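Local coordinates for OmpT protein (Vibrio cholerae serotype O1, PDB 6EHD) that probably forms a porin channel, a membrane beta barrel through which small solutes and ions diffuse across the outer membrane, at residues D243-M255 against D265-F277. The protein carries 1 engineered substitution. Sequence-based numbering, arbitrary orientation.
With C8E ((hydroxyethyloxy)tri(ethyloxy)octane), chain E; C8E ((hydroxyethyloxy)tri(ethyloxy)octane), chain F.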
loop_
_atom_site.group_PDB
_atom_site.type_symbol
_atom_site.label_atom_id
_atom_site.label_comp_id
_atom_site.label_asym_id
_atom_site.label_seq_id
_atom_site.Cartn_x
_atom_site.Cartn_y
_atom_site.Cartn_z
ATOM N N ASP A 243 -21.731 6.429 16.345
ATOM C CA ASP A 243 -20.787 7.553 16.155
ATOM C C ASP A 243 -19.266 7.154 16.265
ATOM O O ASP A 243 -18.424 7.551 15.422
ATOM C CB ASP A 243 -21.072 8.623 17.240
ATOM C CG ASP A 243 -21.442 7.992 18.627
ATOM O OD1 ASP A 243 -20.693 7.134 19.188
ATOM O OD2 ASP A 243 -22.545 8.319 19.135
ATOM N N LYS A 244 -18.934 6.344 17.257
ATOM C CA LYS A 244 -17.548 6.025 17.445
ATOM C C LYS A 244 -17.146 4.702 16.917
ATOM O O LYS A 244 -15.996 4.381 17.023
ATOM C CB LYS A 244 -17.208 6.064 18.954
ATOM C CG LYS A 244 -17.321 7.483 19.519
ATOM C CD LYS A 244 -17.424 7.366 21.022
ATOM C CE LYS A 244 -17.125 8.627 21.772
ATOM N NZ LYS A 244 -15.738 9.103 21.592
ATOM N N THR A 245 -18.083 3.906 16.358
ATOM C CA THR A 245 -17.818 2.523 16.178
ATOM C C THR A 245 -18.106 2.077 14.698
ATOM O O THR A 245 -19.202 2.331 14.231
ATOM C CB THR A 245 -18.652 1.639 17.157
ATOM O OG1 THR A 245 -18.391 1.972 18.542
ATOM C CG2 THR A 245 -18.244 0.236 17.041
ATOM N N LYS A 246 -17.117 1.402 14.076
ATOM C CA LYS A 246 -17.243 0.915 12.693
ATOM C C LYS A 246 -16.852 -0.522 12.578
ATOM O O LYS A 246 -15.793 -0.956 13.081
ATOM C CB LYS A 246 -16.401 1.815 11.787
ATOM C CG LYS A 246 -16.427 1.423 10.317
ATOM C CD LYS A 246 -15.861 2.537 9.431
ATOM C CE LYS A 246 -14.410 2.535 9.233
ATOM N NZ LYS A 246 -14.149 3.782 8.395
ATOM N N LEU A 247 -17.728 -1.325 11.950
ATOM C CA LEU A 247 -17.387 -2.687 11.656
ATOM C C LEU A 247 -16.831 -2.772 10.200
ATOM O O LEU A 247 -17.258 -2.027 9.311
ATOM C CB LEU A 247 -18.644 -3.636 11.749
ATOM C CG LEU A 247 -19.399 -3.666 13.110
ATOM C CD1 LEU A 247 -20.438 -4.811 13.121
ATOM C CD2 LEU A 247 -18.406 -3.848 14.214
ATOM N N TYR A 248 -16.012 -3.758 9.947
ATOM C CA TYR A 248 -15.491 -3.918 8.559
ATOM C C TYR A 248 -15.199 -5.396 8.253
ATOM O O TYR A 248 -14.992 -6.263 9.133
ATOM C CB TYR A 248 -14.225 -3.061 8.362
ATOM C CG TYR A 248 -13.077 -3.415 9.257
ATOM C CD1 TYR A 248 -12.160 -4.390 8.923
ATOM C CD2 TYR A 248 -12.893 -2.715 10.471
ATOM C CE1 TYR A 248 -11.073 -4.693 9.743
ATOM C CE2 TYR A 248 -11.806 -3.022 11.318
ATOM C CZ TYR A 248 -10.918 -3.997 10.979
ATOM O OH TYR A 248 -9.821 -4.337 11.765
ATOM N N ALA A 249 -15.230 -5.742 6.949
ATOM C CA ALA A 249 -14.983 -7.154 6.497
ATOM C C ALA A 249 -14.562 -7.200 5.041
ATOM O O ALA A 249 -14.850 -6.247 4.253
ATOM C CB ALA A 249 -16.269 -8.015 6.709
ATOM N N GLY A 250 -13.819 -8.236 4.650
ATOM C CA GLY A 250 -13.505 -8.425 3.209
ATOM C C GLY A 250 -13.182 -9.847 2.868
ATOM O O GLY A 250 -12.850 -10.686 3.751
ATOM N N TYR A 251 -13.334 -10.114 1.570
ATOM C CA TYR A 251 -13.004 -11.424 0.922
ATOM C C TYR A 251 -12.099 -11.153 -0.282
ATOM O O TYR A 251 -12.430 -10.306 -1.163
ATOM C CB TYR A 251 -14.337 -12.053 0.425
ATOM C CG TYR A 251 -14.150 -13.307 -0.483
ATOM C CD1 TYR A 251 -13.848 -14.561 0.070
ATOM C CD2 TYR A 251 -14.136 -13.183 -1.864
ATOM C CE1 TYR A 251 -13.604 -15.672 -0.731
ATOM C CE2 TYR A 251 -13.917 -14.296 -2.680
ATOM C CZ TYR A 251 -13.644 -15.537 -2.111
ATOM O OH TYR A 251 -13.422 -16.655 -2.966
ATOM N N GLU A 252 -10.962 -11.851 -0.337
ATOM C CA GLU A 252 -9.953 -11.676 -1.334
ATOM C C GLU A 252 -9.571 -13.041 -1.957
ATOM O O GLU A 252 -9.188 -13.995 -1.228
ATOM C CB GLU A 252 -8.673 -11.036 -0.726
ATOM C CG GLU A 252 -8.970 -9.695 -0.065
ATOM C CD GLU A 252 -7.826 -9.019 0.719
ATOM O OE1 GLU A 252 -6.769 -9.671 0.973
ATOM O OE2 GLU A 252 -7.950 -7.755 0.985
ATOM N N TYR A 253 -9.662 -13.122 -3.288
ATOM C CA TYR A 253 -9.272 -14.392 -3.998
ATOM C C TYR A 253 -8.284 -14.084 -5.128
ATOM O O TYR A 253 -8.539 -13.162 -5.947
ATOM C CB TYR A 253 -10.545 -15.009 -4.562
ATOM C CG TYR A 253 -10.289 -16.307 -5.353
ATOM C CD1 TYR A 253 -9.954 -17.501 -4.683
ATOM C CD2 TYR A 253 -10.189 -16.280 -6.768
ATOM C CE1 TYR A 253 -9.674 -18.703 -5.399
ATOM C CE2 TYR A 253 -9.916 -17.488 -7.489
ATOM C CZ TYR A 253 -9.664 -18.662 -6.795
ATOM O OH TYR A 253 -9.325 -19.804 -7.545
ATOM N N VAL A 254 -7.170 -14.852 -5.195
ATOM C CA VAL A 254 -6.134 -14.633 -6.169
ATOM C C VAL A 254 -5.794 -16.026 -6.827
ATOM O O VAL A 254 -5.677 -17.046 -6.091
ATOM C CB VAL A 254 -4.858 -14.060 -5.601
ATOM C CG1 VAL A 254 -3.819 -13.834 -6.715
ATOM C CG2 VAL A 254 -5.177 -12.742 -4.829
ATOM N N MET A 255 -5.802 -16.061 -8.152
ATOM C CA MET A 255 -5.259 -17.294 -8.944
ATOM C C MET A 255 -3.955 -16.968 -9.627
ATOM O O MET A 255 -3.793 -15.887 -10.194
ATOM C CB MET A 255 -6.319 -17.860 -9.891
ATOM C CG MET A 255 -6.987 -17.045 -10.971
ATOM S SD MET A 255 -8.692 -17.653 -11.532
ATOM C CE MET A 255 -8.926 -19.257 -10.818
ATOM N N ASP A 265 -3.855 -21.079 -6.016
ATOM C CA ASP A 265 -4.768 -19.954 -5.655
ATOM C C ASP A 265 -4.661 -19.695 -4.149
ATOM O O ASP A 265 -4.058 -20.530 -3.402
ATOM C CB ASP A 265 -6.216 -20.191 -6.130
ATOM C CG ASP A 265 -6.937 -21.386 -5.518
ATOM O OD1 ASP A 265 -6.633 -21.827 -4.406
ATOM O OD2 ASP A 265 -8.001 -21.706 -6.078
ATOM N N GLY A 266 -5.258 -18.578 -3.702
ATOM C CA GLY A 266 -5.223 -18.151 -2.288
ATOM C C GLY A 266 -6.460 -17.355 -1.925
ATOM O O GLY A 266 -6.953 -16.592 -2.772
ATOM N N THR A 267 -6.979 -17.581 -0.701
ATOM C CA THR A 267 -8.165 -16.936 -0.157
ATOM C C THR A 267 -7.766 -16.246 1.158
ATOM O O THR A 267 -7.061 -16.886 1.986
ATOM C CB THR A 267 -9.241 -17.998 0.093
ATOM O OG1 THR A 267 -9.621 -18.588 -1.192
ATOM C CG2 THR A 267 -10.445 -17.364 0.643
ATOM N N LEU A 268 -8.227 -14.989 1.337
ATOM C CA LEU A 268 -8.044 -14.271 2.630
ATOM C C LEU A 268 -9.352 -13.637 2.987
ATOM O O LEU A 268 -9.937 -12.900 2.173
ATOM C CB LEU A 268 -6.853 -13.242 2.547
ATOM C CG LEU A 268 -6.394 -12.442 3.782
ATOM C CD1 LEU A 268 -7.426 -11.466 4.266
ATOM C CD2 LEU A 268 -5.978 -13.343 4.926
ATOM N N VAL A 269 -9.891 -13.931 4.188
ATOM C CA VAL A 269 -11.103 -13.273 4.686
ATOM C C VAL A 269 -10.732 -12.547 6.012
ATOM O O VAL A 269 -10.000 -13.104 6.867
ATOM C CB VAL A 269 -12.248 -14.301 4.960
ATOM C CG1 VAL A 269 -13.457 -13.598 5.530
ATOM C CG2 VAL A 269 -12.660 -15.018 3.646
ATOM N N TYR A 270 -11.272 -11.345 6.234
ATOM C CA TYR A 270 -11.065 -10.618 7.503
ATOM C C TYR A 270 -12.379 -10.081 8.010
ATOM O O TYR A 270 -13.300 -9.752 7.216
ATOM C CB TYR A 270 -9.928 -9.529 7.419
ATOM C CG TYR A 270 -10.181 -8.416 6.406
ATOM C CD1 TYR A 270 -11.034 -7.320 6.674
ATOM C CD2 TYR A 270 -9.609 -8.515 5.106
ATOM C CE1 TYR A 270 -11.250 -6.358 5.694
ATOM C CE2 TYR A 270 -9.842 -7.565 4.111
ATOM C CZ TYR A 270 -10.683 -6.491 4.401
ATOM O OH TYR A 270 -10.917 -5.554 3.399
ATOM N N LEU A 271 -12.485 -9.939 9.359
ATOM C CA LEU A 271 -13.625 -9.274 9.988
ATOM C C LEU A 271 -13.059 -8.493 11.226
ATOM O O LEU A 271 -12.242 -9.049 11.948
ATOM C CB LEU A 271 -14.569 -10.374 10.582
ATOM C CG LEU A 271 -15.817 -9.979 11.372
ATOM C CD1 LEU A 271 -16.768 -9.005 10.698
ATOM C CD2 LEU A 271 -16.673 -11.182 11.843
ATOM N N GLY A 272 -13.445 -7.248 11.396
ATOM C CA GLY A 272 -12.908 -6.463 12.543
ATOM C C GLY A 272 -13.786 -5.349 12.964
ATOM O O GLY A 272 -14.894 -5.090 12.422
ATOM N N VAL A 273 -13.321 -4.661 14.049
ATOM C CA VAL A 273 -14.012 -3.580 14.612
ATOM C C VAL A 273 -13.030 -2.456 14.979
ATOM O O VAL A 273 -11.928 -2.757 15.444
ATOM C CB VAL A 273 -14.802 -3.988 15.903
ATOM C CG1 VAL A 273 -13.960 -4.593 16.939
ATOM C CG2 VAL A 273 -15.572 -2.816 16.488
ATOM N N GLU A 274 -13.444 -1.208 14.668
ATOM C CA GLU A 274 -12.682 0.032 14.988
ATOM C C GLU A 274 -13.448 0.854 15.976
ATOM O O GLU A 274 -14.647 1.181 15.765
ATOM C CB GLU A 274 -12.452 0.855 13.689
ATOM C CG GLU A 274 -11.796 2.290 13.858
ATOM C CD GLU A 274 -12.075 3.102 12.569
ATOM O OE1 GLU A 274 -11.327 2.925 11.567
ATOM O OE2 GLU A 274 -13.140 3.746 12.466
ATOM N N TYR A 275 -12.751 1.420 16.992
ATOM C CA TYR A 275 -13.436 2.275 17.974
ATOM C C TYR A 275 -12.577 3.508 18.183
ATOM O O TYR A 275 -11.398 3.379 18.542
ATOM C CB TYR A 275 -13.641 1.559 19.354
ATOM C CG TYR A 275 -14.268 2.417 20.397
ATOM C CD1 TYR A 275 -15.668 2.526 20.501
ATOM C CD2 TYR A 275 -13.496 3.116 21.345
ATOM C CE1 TYR A 275 -16.297 3.306 21.442
ATOM C CE2 TYR A 275 -14.142 3.934 22.283
ATOM C CZ TYR A 275 -15.509 3.997 22.380
ATOM O OH TYR A 275 -16.182 4.827 23.284
ATOM N N LYS A 276 -13.196 4.667 18.016
ATOM C CA LYS A 276 -12.458 6.003 18.161
ATOM C C LYS A 276 -12.732 6.634 19.528
ATOM O O LYS A 276 -13.874 6.921 19.874
ATOM C CB LYS A 276 -12.901 6.948 17.031
ATOM C CG LYS A 276 -12.341 6.495 15.677
ATOM C CD LYS A 276 -12.784 7.488 14.557
ATOM C CE LYS A 276 -12.278 7.090 13.194
ATOM N NZ LYS A 276 -12.486 8.174 12.193
ATOM N N PHE A 277 -11.729 6.648 20.398
ATOM C CA PHE A 277 -11.869 7.414 21.656
ATOM C C PHE A 277 -12.010 8.926 21.380
ATOM O O PHE A 277 -12.810 9.618 22.043
ATOM C CB PHE A 277 -10.729 7.131 22.625
ATOM C CG PHE A 277 -10.828 5.786 23.322
ATOM C CD1 PHE A 277 -11.435 5.718 24.586
ATOM C CD2 PHE A 277 -10.246 4.627 22.816
ATOM C CE1 PHE A 277 -11.598 4.534 25.227
ATOM C CE2 PHE A 277 -10.353 3.426 23.513
ATOM C CZ PHE A 277 -11.002 3.380 24.728
HETATM C C1 C8E E . -18.691 -8.403 -7.663
HETATM C C2 C8E E . -19.072 -9.071 -6.346
HETATM C C3 C8E E . -18.565 -10.493 -6.340
HETATM C C4 C8E E . -19.209 -11.387 -5.267
HETATM C C5 C8E E . -18.144 -12.253 -4.597
HETATM C C6 C8E E . -17.655 -13.500 -5.289
HETATM C C7 C8E E . -16.215 -13.436 -5.835
HETATM C C8 C8E E . -15.686 -14.858 -6.148
HETATM O O9 C8E E . -14.711 -15.106 -7.188
HETATM C C10 C8E E . -14.968 -15.960 -8.290
HETATM C C11 C8E E . -13.772 -16.807 -8.570
HETATM O O12 C8E E . -14.025 -17.888 -7.684
HETATM C C13 C8E E . -13.338 -19.147 -7.762
HETATM C C14 C8E E . -13.290 -19.857 -6.397
HETATM O O15 C8E E . -14.507 -19.695 -5.625
HETATM C C16 C8E E . -14.591 -20.529 -4.430
HETATM C C17 C8E E . -15.904 -20.454 -3.629
HETATM O O18 C8E E . -16.270 -19.083 -3.466
HETATM C C19 C8E E . -17.150 -18.558 -2.436
HETATM C C20 C8E E . -17.877 -17.321 -2.996
HETATM O O21 C8E E . -17.565 -16.104 -2.332
HETATM O O9 C8E F . 3.531 -15.265 7.422
HETATM C C10 C8E F . 2.201 -15.546 7.809
HETATM C C11 C8E F . 1.415 -14.252 7.871
HETATM O O12 C8E F . 0.026 -14.617 7.868
HETATM C C13 C8E F . -0.845 -13.549 7.528
HETATM C C14 C8E F . -2.253 -13.963 7.134
HETATM O O15 C8E F . -2.348 -14.872 5.997
HETATM C C16 C8E F . -1.884 -14.239 4.808
HETATM C C17 C8E F . -1.478 -15.341 3.877
HETATM O O18 C8E F . -2.601 -15.560 3.054
HETATM C C19 C8E F . -2.345 -15.291 1.687
HETATM C C20 C8E F . -2.403 -16.653 1.072
HETATM O O21 C8E F . -3.768 -17.041 1.027
HETATM O O HOH W 1 -14.973 4.285 14.259
HETATM O O HOH W 2 -13.454 5.400 10.495
HETATM O O HOH W 3 -12.287 -18.952 -1.996
HETATM O O HOH W 4 -10.420 -6.578 0.993
#
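Y248 and Y270 each lay a ring over a glycine of the opposite strand, G272 and G250, at the middle of an antiparallel beta hairpin in the wall of this porin barrel. The strands run nearly antiparallel, and paired backbone N-H...O bonds link K246 with E274, Y248 with G272, G250 with Y270, E252 with L268 and V254 with G266. Both tyrosine–glycine contacts qualify as CH-pi: G272 CA is 3.8 Å from the Y248 ring centroid and G250 CA 3.9 Å from that of Y270, each 21° off the normal. The same torsion delivers both rings, CG sitting between the backbone N and the carbonyl carbon (chi1 61°), which swings each across to its neighbour strand. The two side chains meet at about a right angle, Y248 CD1 lying 3.9 Å from Y270 CD1.

This face, which also carries K246, E252 and E274, looks into the barrel. Y270 OH donates to a water that in turn donates to E252 OE2, and Y270 OH is also hydrogen-bonded to the backbone N of Y99; E252 also receives bonds from G105 N and T106 OG1, tying the pair to the loop around Y99 to T106, which probably folds into the barrel as the constriction loop of porins does. Y248 OH is hydrogen-bonded to E286 OE1, and E274 OE1 bonds Y101 OH. K246 NZ stops 4.2 Å from E274 OE2, beyond a salt bridge, and one water joins the two atoms.

On the outer face, L247 CD2 packs on V273 CG2 at 3.8 Å, and detergent lies over the rings of Y251 and Y253. At the end of the Y253 ring, its OH donates to D265 OD2 at 2.7 Å, meeting its anti side 32° out of the carboxylate plane.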